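Long-range contact in epimerase domain-containing protein (Bacillus cereus HuA2-4, PDB 6ZLK), which probably interconverts UDP-glucuronic acid and UDP-galacturonic acid by 4-epimerisation, using bound NAD: residues L72-L81 with C113-I124. Residues are numbered along the deposited sequence; the frame is centred on the assembly and turned at random.
Sequences LQDIDVVYHL and CKHIKLDKFIHI. With NAD (nicotinamide-adenine-dinucleotide), chain E.
His80 and His123 stand side by side and meet rim to rim, ring planes at 57°, with ND1 of His123 at the edge of the His80 ring, 3.3 Å from CD2 of His80. Water 2 sits over the centre of one face of that ring, and its ND1 and NE2 are hydrogen-bonded to OG1 of Thr6 and of Thr106, fixing the ring's rotation; a residue with two polar ring atoms suits this buried place. Leu118 CD1 lies at the edge of the Phe121 ring, in plane, while CB of Val78 and CB of His80 approach it obliquely. Ile122 CD1 comes obliquely to within 3.5 Å of Tyr79 CE1 and Ile124 CD1 lies by the ring edge; the long phenol reaches beyond them, its hydroxyl hydrogen-bonded to the carbonyl O of Thr225. Val78, His80, Phe121 and His123 lie on one face of neighbouring parallel strands 77-80 and 120-126, Tyr79 and Ile122 on the other; helix 96-113 joins the strands in a beta-alpha-beta unit of the Rossmann fold. The backbone ladder includes Ile122 N to Val78 O (2.7 Å) and the straighter His80 N to Ile122 O (2.8 Å, 173° at the hydrogen). Before the strands begin, water 1 lies between Asp76 OD1 and Asp119 OD1, close enough to donate to either and probably easing their repulsion, while Asp76 OD2 accepts from Lys2 N. Where strand 77-80 ends, Leu81 O accepts a hydrogen bond from NAD O3D (2.9 Å). CG2 of Ile124 packs 3.3 Å from NAD O4D, a methyl branch set against the nicotinamide ribose.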
loop_
_atom_site.group_PDB
_atom_site.type_symbol
_atom_site.label_atom_id
_atom_site.label_comp_id
_atom_site.label_asym_id
_atom_site.label_seq_id
_atom_site.Cartn_x
_atom_site.Cartn_y
_atom_site.Cartn_z
ATOM N N LEU A 72 -13.876 16.497 13.757
ATOM C CA LEU A 72 -14.888 15.764 12.965
ATOM C C LEU A 72 -16.264 15.774 13.646
ATOM O O LEU A 72 -17.202 15.247 13.059
ATOM C CB LEU A 72 -14.379 14.331 12.763
ATOM C CG LEU A 72 -13.309 14.160 11.684
ATOM C CD1 LEU A 72 -12.640 12.810 11.818
ATOM C CD2 LEU A 72 -13.944 14.311 10.303
ATOM N N GLN A 73 -16.383 16.289 14.865
ATOM C CA GLN A 73 -17.612 16.086 15.693
ATOM C C GLN A 73 -18.873 16.590 14.957
ATOM O O GLN A 73 -19.938 15.950 15.131
ATOM C CB GLN A 73 -17.444 16.740 17.071
ATOM C CG GLN A 73 -17.342 18.262 17.033
ATOM C CD GLN A 73 -16.706 18.856 18.275
ATOM O OE1 GLN A 73 -16.725 18.269 19.358
ATOM N NE2 GLN A 73 -16.129 20.040 18.131
ATOM N N ASP A 74 -18.801 17.692 14.200
ATOM C CA ASP A 74 -19.980 18.269 13.512
ATOM C C ASP A 74 -19.887 18.108 11.973
ATOM O O ASP A 74 -20.642 18.784 11.247
ATOM C CB ASP A 74 -20.171 19.718 13.967
ATOM C CG ASP A 74 -18.950 20.572 13.649
ATOM O OD1 ASP A 74 -17.912 19.970 13.197
ATOM O OD2 ASP A 74 -19.025 21.832 13.854
ATOM N N ILE A 75 -19.034 17.213 11.469
ATOM C CA ILE A 75 -18.806 17.042 10.012
ATOM C C ILE A 75 -19.771 16.009 9.434
ATOM O O ILE A 75 -19.915 14.915 10.050
ATOM C CB ILE A 75 -17.356 16.635 9.750
ATOM C CG1 ILE A 75 -16.415 17.715 10.266
ATOM C CG2 ILE A 75 -17.170 16.290 8.290
ATOM C CD1 ILE A 75 -16.583 19.035 9.574
ATOM N N ASP A 76 -20.422 16.343 8.342
ATOM C CA ASP A 76 -21.305 15.423 7.574
ATOM C C ASP A 76 -20.533 14.663 6.496
ATOM O O ASP A 76 -20.897 13.574 6.140
ATOM C CB ASP A 76 -22.450 16.213 6.941
ATOM C CG ASP A 76 -23.297 16.864 8.015
ATOM O OD1 ASP A 76 -23.791 16.131 8.866
ATOM O OD2 ASP A 76 -23.369 18.088 8.058
ATOM N N VAL A 77 -19.599 15.311 5.820
ATOM C CA VAL A 77 -18.920 14.810 4.614
ATOM C C VAL A 77 -17.448 15.169 4.755
ATOM O O VAL A 77 -17.114 16.328 5.116
ATOM C CB VAL A 77 -19.498 15.410 3.322
ATOM C CG1 VAL A 77 -18.696 15.007 2.112
ATOM C CG2 VAL A 77 -20.962 15.006 3.179
ATOM N N VAL A 78 -16.598 14.221 4.467
ATOM C CA VAL A 78 -15.137 14.462 4.333
ATOM C C VAL A 78 -14.727 14.308 2.896
ATOM O O VAL A 78 -15.116 13.346 2.258
ATOM C CB VAL A 78 -14.292 13.518 5.196
ATOM C CG1 VAL A 78 -12.800 13.785 4.937
ATOM C CG2 VAL A 78 -14.674 13.643 6.663
ATOM N N TYR A 79 -14.106 15.340 2.343
ATOM C CA TYR A 79 -13.331 15.253 1.100
ATOM C C TYR A 79 -11.867 15.165 1.474
ATOM O O TYR A 79 -11.290 16.138 1.995
ATOM C CB TYR A 79 -13.555 16.451 0.206
ATOM C CG TYR A 79 -14.802 16.417 -0.613
ATOM C CD1 TYR A 79 -14.900 15.635 -1.760
ATOM C CD2 TYR A 79 -15.851 17.268 -0.335
ATOM C CE1 TYR A 79 -16.042 15.685 -2.537
ATOM C CE2 TYR A 79 -16.983 17.343 -1.105
ATOM C CZ TYR A 79 -17.082 16.547 -2.236
ATOM O OH TYR A 79 -18.191 16.670 -3.025
ATOM N N HIS A 80 -11.269 14.009 1.240
ATOM C CA HIS A 80 -9.886 13.771 1.680
ATOM C C HIS A 80 -8.940 13.934 0.491
ATOM O O HIS A 80 -8.725 13.011 -0.306
ATOM C CB HIS A 80 -9.783 12.436 2.413
ATOM C CG HIS A 80 -8.383 12.157 2.740
ATOM N ND1 HIS A 80 -7.525 13.144 3.200
ATOM C CD2 HIS A 80 -7.710 10.980 2.785
ATOM C CE1 HIS A 80 -6.345 12.580 3.425
ATOM N NE2 HIS A 80 -6.438 11.216 3.209
ATOM N N LEU A 81 -8.394 15.132 0.315
ATOM C CA LEU A 81 -7.459 15.434 -0.773
ATOM C C LEU A 81 -6.019 15.576 -0.270
ATOM O O LEU A 81 -5.095 15.609 -1.114
ATOM C CB LEU A 81 -7.856 16.704 -1.512
ATOM C CG LEU A 81 -9.009 16.537 -2.505
ATOM C CD1 LEU A 81 -10.351 16.384 -1.849
ATOM C CD2 LEU A 81 -9.064 17.709 -3.478
ATOM N N CYS A 113 -13.174 8.551 12.085
ATOM C CA CYS A 113 -14.525 8.495 11.488
ATOM C C CYS A 113 -15.339 7.299 12.012
ATOM O O CYS A 113 -16.578 7.291 11.811
ATOM C CB CYS A 113 -14.447 8.509 9.972
ATOM S SG CYS A 113 -13.963 10.151 9.374
ATOM N N LYS A 114 -14.713 6.347 12.690
ATOM C CA LYS A 114 -15.446 5.255 13.405
ATOM C C LYS A 114 -16.415 5.860 14.443
ATOM O O LYS A 114 -17.471 5.237 14.679
ATOM C CB LYS A 114 -14.481 4.333 14.147
ATOM C CG LYS A 114 -13.553 3.518 13.269
ATOM C CD LYS A 114 -12.491 2.703 14.024
ATOM C CE LYS A 114 -13.066 1.631 14.922
ATOM N NZ LYS A 114 -12.060 1.163 15.909
ATOM N N HIS A 115 -16.057 6.988 15.069
ATOM C CA HIS A 115 -16.742 7.584 16.257
ATOM C C HIS A 115 -17.756 8.654 15.845
ATOM O O HIS A 115 -18.173 9.426 16.735
ATOM C CB HIS A 115 -15.718 8.197 17.237
ATOM C CG HIS A 115 -14.667 7.219 17.620
ATOM N ND1 HIS A 115 -13.364 7.330 17.171
ATOM C CD2 HIS A 115 -14.747 6.055 18.306
ATOM C CE1 HIS A 115 -12.672 6.299 17.600
ATOM N NE2 HIS A 115 -13.495 5.499 18.304
ATOM N N ILE A 116 -18.123 8.736 14.566
ATOM C CA ILE A 116 -19.136 9.714 14.089
ATOM C C ILE A 116 -20.025 9.016 13.072
ATOM O O ILE A 116 -19.767 7.832 12.809
ATOM C CB ILE A 116 -18.458 10.972 13.543
ATOM C CG1 ILE A 116 -17.656 10.705 12.272
ATOM C CG2 ILE A 116 -17.588 11.610 14.613
ATOM C CD1 ILE A 116 -17.253 11.963 11.562
ATOM N N LYS A 117 -21.054 9.680 12.562
ATOM C CA LYS A 117 -21.919 9.007 11.552
ATOM C C LYS A 117 -21.894 9.845 10.279
ATOM O O LYS A 117 -22.868 10.515 9.995
ATOM C CB LYS A 117 -23.328 8.800 12.106
ATOM C CG LYS A 117 -23.392 7.770 13.227
ATOM C CD LYS A 117 -24.795 7.377 13.648
ATOM C CE LYS A 117 -24.846 5.983 14.243
ATOM N NZ LYS A 117 -26.111 5.738 14.979
ATOM N N LEU A 118 -20.808 9.768 9.521
ATOM C CA LEU A 118 -20.691 10.565 8.295
ATOM C C LEU A 118 -21.778 10.153 7.325
ATOM O O LEU A 118 -22.151 8.925 7.271
ATOM C CB LEU A 118 -19.362 10.331 7.552
ATOM C CG LEU A 118 -18.121 10.926 8.150
ATOM C CD1 LEU A 118 -16.913 10.439 7.354
ATOM C CD2 LEU A 118 -18.229 12.448 8.181
ATOM N N ASP A 119 -22.126 11.082 6.463
ATOM C CA ASP A 119 -22.827 10.761 5.200
ATOM C C ASP A 119 -21.863 10.070 4.227
ATOM O O ASP A 119 -22.225 9.062 3.636
ATOM C CB ASP A 119 -23.388 12.014 4.548
ATOM C CG ASP A 119 -24.466 12.716 5.363
ATOM O OD1 ASP A 119 -24.980 12.107 6.326
ATOM O OD2 ASP A 119 -24.809 13.862 4.999
ATOM N N LYS A 120 -20.689 10.642 3.984
ATOM C CA LYS A 120 -19.761 10.161 2.944
ATOM C C LYS A 120 -18.364 10.556 3.353
ATOM O O LYS A 120 -18.178 11.666 3.920
ATOM C CB LYS A 120 -19.989 10.750 1.542
ATOM C CG LYS A 120 -21.224 10.235 0.851
ATOM C CD LYS A 120 -21.490 10.848 -0.480
ATOM C CE LYS A 120 -22.554 10.072 -1.212
ATOM N NZ LYS A 120 -23.263 10.940 -2.170
ATOM N N PHE A 121 -17.447 9.644 3.091
ATOM C CA PHE A 121 -15.998 9.873 3.193
ATOM C C PHE A 121 -15.453 9.739 1.802
ATOM O O PHE A 121 -15.354 8.614 1.282
ATOM C CB PHE A 121 -15.338 8.898 4.158
ATOM C CG PHE A 121 -13.875 9.154 4.360
ATOM C CD1 PHE A 121 -12.916 8.749 3.458
ATOM C CD2 PHE A 121 -13.448 9.740 5.532
ATOM C CE1 PHE A 121 -11.564 8.995 3.683
ATOM C CE2 PHE A 121 -12.107 9.929 5.795
ATOM C CZ PHE A 121 -11.161 9.607 4.847
ATOM N N ILE A 122 -15.235 10.876 1.133
ATOM C CA ILE A 122 -14.895 10.930 -0.293
ATOM C C ILE A 122 -13.383 11.049 -0.401
ATOM O O ILE A 122 -12.847 12.119 -0.137
ATOM C CB ILE A 122 -15.650 12.016 -1.040
ATOM C CG1 ILE A 122 -17.158 11.901 -0.832
ATOM C CG2 ILE A 122 -15.312 11.980 -2.514
ATOM C CD1 ILE A 122 -17.972 13.048 -1.368
ATOM N N HIS A 123 -12.754 9.949 -0.735
ATOM C CA HIS A 123 -11.283 9.785 -0.771
ATOM C C HIS A 123 -10.780 10.025 -2.168
ATOM O O HIS A 123 -11.194 9.313 -3.100
ATOM C CB HIS A 123 -10.914 8.403 -0.232
ATOM C CG HIS A 123 -9.458 8.157 -0.281
ATOM N ND1 HIS A 123 -8.652 8.481 0.780
ATOM C CD2 HIS A 123 -8.663 7.621 -1.235
ATOM C CE1 HIS A 123 -7.399 8.183 0.453
ATOM N NE2 HIS A 123 -7.370 7.645 -0.780
ATOM N N ILE A 124 -9.879 10.965 -2.358
ATOM C CA ILE A 124 -9.350 11.279 -3.682
ATOM C C ILE A 124 -8.069 10.487 -3.931
ATOM O O ILE A 124 -7.142 10.537 -3.115
ATOM C CB ILE A 124 -9.153 12.787 -3.842
ATOM C CG1 ILE A 124 -10.475 13.454 -4.268
ATOM C CG2 ILE A 124 -8.077 13.025 -4.865
ATOM C CD1 ILE A 124 -11.645 13.115 -3.477
HETATM P PA NAD E . -1.490 19.807 -3.705
HETATM O O1A NAD E . -0.127 19.432 -3.269
HETATM O O2A NAD E . -1.709 21.093 -4.444
HETATM O O5B NAD E . -2.560 19.714 -2.555
HETATM C C5B NAD E . -2.487 18.782 -1.456
HETATM C C4B NAD E . -2.470 19.547 -0.155
HETATM O O4B NAD E . -2.400 18.589 0.925
HETATM C C3B NAD E . -1.295 20.493 0.017
HETATM O O3B NAD E . -1.664 21.866 -0.026
HETATM C C2B NAD E . -0.635 20.013 1.314
HETATM O O2B NAD E . -0.131 21.035 2.155
HETATM C C1B NAD E . -1.780 19.262 2.002
HETATM N N9A NAD E . -1.348 18.232 2.931
HETATM C C8A NAD E . -0.503 17.181 2.685
HETATM N N7A NAD E . -0.301 16.419 3.727
HETATM C C5A NAD E . -1.002 17.066 4.743
HETATM C C6A NAD E . -1.164 16.804 6.111
HETATM N N6A NAD E . -0.539 15.806 6.774
HETATM N N1A NAD E . -1.980 17.621 6.821
HETATM C C2A NAD E . -2.584 18.649 6.184
HETATM N N3A NAD E . -2.461 19.032 4.905
HETATM C C4A NAD E . -1.679 18.186 4.241
HETATM O O3 NAD E . -1.919 18.594 -4.666
HETATM P PN NAD E . -3.184 18.491 -5.699
HETATM O O1N NAD E . -2.625 18.488 -7.044
HETATM O O2N NAD E . -4.190 19.446 -5.278
HETATM O O5D NAD E . -3.703 17.043 -5.347
HETATM C C5D NAD E . -4.782 16.921 -4.498
HETATM C C4D NAD E . -5.128 15.461 -4.416
HETATM O O4D NAD E . -5.501 14.967 -5.714
HETATM C C3D NAD E . -3.997 14.554 -3.908
HETATM O O3D NAD E . -4.544 13.538 -3.049
HETATM C C2D NAD E . -3.476 13.873 -5.173
HETATM O O2D NAD E . -2.805 12.645 -4.877
HETATM C C1D NAD E . -4.778 13.807 -5.965
HETATM N N1N NAD E . -4.593 13.810 -7.407
HETATM C C2N NAD E . -4.150 14.925 -8.054
HETATM C C3N NAD E . -3.983 14.897 -9.394
HETATM C C7N NAD E . -3.430 16.065 -10.134
HETATM O O7N NAD E . -3.340 15.936 -11.342
HETATM N N7N NAD E . -3.133 17.187 -9.463
HETATM C C4N NAD E . -4.376 13.757 -10.120
HETATM C C5N NAD E . -4.681 12.586 -9.433
HETATM C C6N NAD E . -4.836 12.651 -8.083
HETATM O O HOH W 1 -23.948 13.370 8.947
HETATM O O HOH W 2 -6.150 12.088 -0.576
#